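Local coordinates for protein beta-phenylalanine aminotransferase (Variovorax paradoxus, PDB 4AO9) that is a pyridoxal-5'-phosphate-binding aminotransferase that probably moves the amino group of beta-phenylalanine to a keto acid, as in class-III enzymes, at residues F37-F48 / F65-I73. Residues are numbered along the deposited sequence; the frame is centred on the assembly and turned at random.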
loop_
_atom_site.group_PDB
_atom_site.type_symbol
_atom_site.label_atom_id
_atom_site.label_comp_id
_atom_site.label_asym_id
_atom_site.label_seq_id
_atom_site.Cartn_x
_atom_site.Cartn_y
_atom_site.Cartn_z
ATOM N N PHE A 37 -24.853 24.514 -4.039
ATOM C CA PHE A 37 -24.272 23.172 -4.021
ATOM C C PHE A 37 -25.014 22.267 -3.033
ATOM O O PHE A 37 -25.395 21.139 -3.372
ATOM C CB PHE A 37 -22.777 23.273 -3.689
ATOM C CG PHE A 37 -22.104 21.942 -3.443
ATOM C CD1 PHE A 37 -21.573 21.209 -4.500
ATOM C CD2 PHE A 37 -22.014 21.434 -2.155
ATOM C CE1 PHE A 37 -20.954 19.979 -4.271
ATOM C CE2 PHE A 37 -21.404 20.205 -1.915
ATOM C CZ PHE A 37 -20.867 19.481 -2.979
ATOM N N THR A 38 -25.240 22.777 -1.823
ATOM C CA THR A 38 -25.948 22.025 -0.784
ATOM C C THR A 38 -27.377 21.667 -1.210
ATOM O O THR A 38 -27.785 20.515 -1.104
ATOM C CB THR A 38 -25.967 22.807 0.548
ATOM O OG1 THR A 38 -24.624 22.985 1.014
ATOM C CG2 THR A 38 -26.778 22.077 1.616
ATOM N N ASP A 39 -28.120 22.657 -1.709
ATOM C CA ASP A 39 -29.525 22.453 -2.082
ATOM C C ASP A 39 -29.695 21.460 -3.222
ATOM O O ASP A 39 -30.678 20.721 -3.264
ATOM C CB ASP A 39 -30.193 23.781 -2.454
ATOM C CG ASP A 39 -30.331 24.725 -1.267
ATOM O OD1 ASP A 39 -30.096 24.291 -0.120
ATOM O OD2 ASP A 39 -30.669 25.905 -1.498
ATOM N N ALA A 40 -28.712 21.432 -4.121
ATOM C CA ALA A 40 -28.763 20.586 -5.309
ATOM C C ALA A 40 -28.319 19.151 -5.049
ATOM O O ALA A 40 -28.562 18.278 -5.884
ATOM C CB ALA A 40 -27.909 21.195 -6.415
ATOM N N ASN A 41 -27.697 18.909 -3.894
ATOM C CA ASN A 41 -27.097 17.597 -3.599
ATOM C C ASN A 41 -27.517 16.979 -2.255
ATOM O O ASN A 41 -26.667 16.601 -1.436
ATOM C CB ASN A 41 -25.576 17.687 -3.748
ATOM C CG ASN A 41 -25.167 17.934 -5.174
ATOM O OD1 ASN A 41 -25.241 17.034 -6.008
ATOM N ND2 ASN A 41 -24.793 19.173 -5.484
ATOM N N PRO A 42 -28.843 16.835 -2.034
ATOM C CA PRO A 42 -29.271 16.297 -0.738
ATOM C C PRO A 42 -28.877 14.844 -0.466
ATOM O O PRO A 42 -28.624 14.481 0.693
ATOM C CB PRO A 42 -30.803 16.430 -0.785
ATOM C CG PRO A 42 -31.143 16.552 -2.226
ATOM C CD PRO A 42 -29.997 17.263 -2.856
ATOM N N ALA A 43 -28.836 14.017 -1.505
ATOM C CA ALA A 43 -28.437 12.627 -1.331
ATOM C C ALA A 43 -26.959 12.554 -0.921
ATOM O O ALA A 43 -26.605 11.780 -0.024
ATOM C CB ALA A 43 -28.704 11.817 -2.584
ATOM N N SER A 44 -26.108 13.369 -1.540
ATOM C CA SER A 44 -24.706 13.408 -1.108
ATOM C C SER A 44 -24.570 13.925 0.317
ATOM O O SER A 44 -23.724 13.449 1.079
ATOM C CB SER A 44 -23.822 14.206 -2.066
ATOM O OG SER A 44 -23.471 13.414 -3.191
ATOM N N GLN A 45 -25.416 14.881 0.702
ATOM C CA GLN A 45 -25.335 15.382 2.069
ATOM C C GLN A 45 -25.744 14.308 3.078
ATOM O O GLN A 45 -25.070 14.131 4.092
ATOM C CB GLN A 45 -26.157 16.664 2.270
ATOM C CG GLN A 45 -25.874 17.302 3.633
ATOM C CD GLN A 45 -26.506 18.664 3.806
ATOM O OE1 GLN A 45 -27.591 18.925 3.306
ATOM N NE2 GLN A 45 -25.815 19.544 4.518
ATOM N N ARG A 46 -26.848 13.609 2.801
ATOM C CA ARG A 46 -27.311 12.493 3.633
ATOM C C ARG A 46 -26.219 11.437 3.791
ATOM O O ARG A 46 -25.956 10.954 4.895
ATOM C CB ARG A 46 -28.558 11.854 3.001
ATOM C CG ARG A 46 -29.207 10.716 3.784
ATOM C CD ARG A 46 -30.483 10.210 3.086
ATOM N NE ARG A 46 -31.222 11.301 2.441
ATOM C CZ ARG A 46 -31.494 11.378 1.136
ATOM N NH1 ARG A 46 -31.116 10.417 0.301
ATOM N NH2 ARG A 46 -32.156 12.426 0.666
ATOM N N GLN A 47 -25.589 11.090 2.675
ATOM C CA GLN A 47 -24.556 10.059 2.682
ATOM C C GLN A 47 -23.348 10.492 3.515
ATOM O O GLN A 47 -22.805 9.686 4.292
ATOM C CB GLN A 47 -24.176 9.707 1.248
ATOM C CG GLN A 47 -23.071 8.688 1.098
ATOM C CD GLN A 47 -23.303 7.403 1.869
ATOM O OE1 GLN A 47 -24.444 6.969 2.076
ATOM N NE2 GLN A 47 -22.210 6.787 2.306
ATOM N N PHE A 48 -22.945 11.754 3.371
ATOM C CA PHE A 48 -21.849 12.302 4.161
ATOM C C PHE A 48 -22.131 12.217 5.656
ATOM O O PHE A 48 -21.286 11.760 6.433
ATOM C CB PHE A 48 -21.552 13.756 3.761
ATOM C CG PHE A 48 -20.537 14.424 4.641
ATOM C CD1 PHE A 48 -19.180 14.201 4.439
ATOM C CD2 PHE A 48 -20.940 15.270 5.679
ATOM C CE1 PHE A 48 -18.229 14.818 5.255
ATOM C CE2 PHE A 48 -19.997 15.889 6.511
ATOM C CZ PHE A 48 -18.635 15.657 6.293
ATOM N N PHE A 65 -11.886 15.202 0.408
ATOM C CA PHE A 65 -12.776 16.067 1.175
ATOM C C PHE A 65 -12.703 17.517 0.718
ATOM O O PHE A 65 -11.621 18.062 0.503
ATOM C CB PHE A 65 -12.488 16.021 2.678
ATOM C CG PHE A 65 -13.424 16.894 3.467
ATOM C CD1 PHE A 65 -13.125 18.237 3.695
ATOM C CD2 PHE A 65 -14.633 16.389 3.923
ATOM C CE1 PHE A 65 -14.015 19.061 4.391
ATOM C CE2 PHE A 65 -15.533 17.211 4.621
ATOM C CZ PHE A 65 -15.219 18.547 4.843
ATOM N N TYR A 66 -13.873 18.134 0.579
ATOM C CA TYR A 66 -13.961 19.586 0.435
ATOM C C TYR A 66 -15.236 20.078 1.103
ATOM O O TYR A 66 -16.211 19.320 1.254
ATOM C CB TYR A 66 -13.904 20.028 -1.037
ATOM C CG TYR A 66 -14.823 19.250 -1.948
ATOM C CD1 TYR A 66 -14.385 18.063 -2.551
ATOM C CD2 TYR A 66 -16.134 19.683 -2.210
ATOM C CE1 TYR A 66 -15.211 17.320 -3.377
ATOM C CE2 TYR A 66 -16.974 18.935 -3.048
ATOM C CZ TYR A 66 -16.503 17.757 -3.629
ATOM O OH TYR A 66 -17.317 17.016 -4.460
ATOM N N ALA A 67 -15.219 21.346 1.515
ATOM C CA ALA A 67 -16.372 21.968 2.145
ATOM C C ALA A 67 -17.402 22.400 1.095
ATOM O O ALA A 67 -17.040 22.692 -0.043
ATOM C CB ALA A 67 -15.922 23.149 2.993
ATOM N N PRO A 68 -18.693 22.445 1.467
ATOM C CA PRO A 68 -19.223 22.117 2.793
ATOM C C PRO A 68 -19.245 20.614 3.088
ATOM O O PRO A 68 -19.188 20.216 4.259
ATOM C CB PRO A 68 -20.635 22.711 2.762
ATOM C CG PRO A 68 -21.027 22.693 1.334
ATOM C CD PRO A 68 -19.745 22.941 0.558
ATOM N N PHE A 69 -19.305 19.804 2.028
ATOM C CA PHE A 69 -19.183 18.343 2.093
ATOM C C PHE A 69 -18.886 17.862 0.677
ATOM O O PHE A 69 -19.253 18.528 -0.284
ATOM C CB PHE A 69 -20.470 17.677 2.617
ATOM C CG PHE A 69 -21.690 18.000 1.805
ATOM C CD1 PHE A 69 -22.459 19.119 2.101
ATOM C CD2 PHE A 69 -22.066 17.200 0.726
ATOM C CE1 PHE A 69 -23.579 19.437 1.342
ATOM C CE2 PHE A 69 -23.186 17.513 -0.048
ATOM C CZ PHE A 69 -23.950 18.641 0.266
ATOM N N PRO A 70 -18.212 16.708 0.538
ATOM C CA PRO A 70 -17.911 16.209 -0.804
ATOM C C PRO A 70 -19.088 15.465 -1.411
ATOM O O PRO A 70 -19.859 14.819 -0.687
ATOM C CB PRO A 70 -16.736 15.255 -0.567
ATOM C CG PRO A 70 -16.957 14.757 0.841
ATOM C CD PRO A 70 -17.492 15.955 1.581
ATOM N N LEU A 71 -19.203 15.534 -2.730
ATOM C CA LEU A 71 -20.154 14.697 -3.453
ATOM C C LEU A 71 -19.772 13.229 -3.332
ATOM O O LEU A 71 -18.586 12.872 -3.380
ATOM C CB LEU A 71 -20.188 15.063 -4.937
ATOM C CG LEU A 71 -20.637 16.469 -5.344
ATOM C CD1 LEU A 71 -20.411 16.697 -6.837
ATOM C CD2 LEU A 71 -22.095 16.663 -5.006
ATOM N N THR A 72 -20.781 12.386 -3.146
ATOM C CA THR A 72 -20.617 10.954 -3.353
ATOM C C THR A 72 -20.777 10.640 -4.833
ATOM O O THR A 72 -21.731 11.089 -5.473
ATOM C CB THR A 72 -21.629 10.160 -2.517
ATOM O OG1 THR A 72 -21.260 10.261 -1.144
ATOM C CG2 THR A 72 -21.647 8.683 -2.906
ATOM N N ILE A 73 -19.830 9.874 -5.365
ATOM C CA ILE A 73 -19.865 9.447 -6.758
ATOM C C ILE A 73 -20.492 8.055 -6.825
ATOM O O ILE A 73 -20.002 7.121 -6.187
ATOM C CB ILE A 73 -18.445 9.483 -7.401
ATOM C CG1 ILE A 73 -17.835 10.898 -7.324
ATOM C CG2 ILE A 73 -18.465 8.959 -8.838
ATOM C CD1 ILE A 73 -18.704 12.020 -7.917
HETATM O O HOH W 1 -21.143 12.592 0.282
HETATM O O HOH W 2 -20.008 8.475 0.596
#
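S44 and T72 mark the closest backbone approach, their CA atoms 5.3 Å apart, where helix 42-51 runs against the chain leading into strand 72-77; T38, near the end of helix 23-40, lies nearest P68, CA to CA 7.6 Å, and P68 follows a cis peptide bond. One direct hydrogen bond joins the segments, T72 N to S44 OG at 2.9 Å. A water donates to S44 O and P70 O and accepts from T72 OG1, and a second water links T72 OG1 to Q47 NE2. The F69 ring fills the bend between the two helices. With CG between backbone N and carbonyl carbon (chi1 57°), it has F37 CE2 over one face and Q45 CB over the other, the latter a CH-pi contact 3.9 Å from the centroid. The F37 and F69 planes are inclined at 47°, and the F37 edge meets F69 O, with CE2 3.2 Å from it. F69 CB in turn sits over a face of the F48 ring, whose CE1 lies 3.7 Å from F65 CE2, at the F65 ring edge. Cutting F69 back to an alanine would probably leave a gap between F37 and Q45, both then freer to shift. L71 CD2 packs against N41 CG at 3.3 Å and beside F37 CE1; the in-plane hydrogen bond from N41 ND2 to a lone pair of F37 O fixes the amide's rotation. The contact packs the N-terminal helices against strand 72-77, through which the sheet runs on into the second subunit by parallel pairing, in a fold type I, class-III aminotransferase dimer.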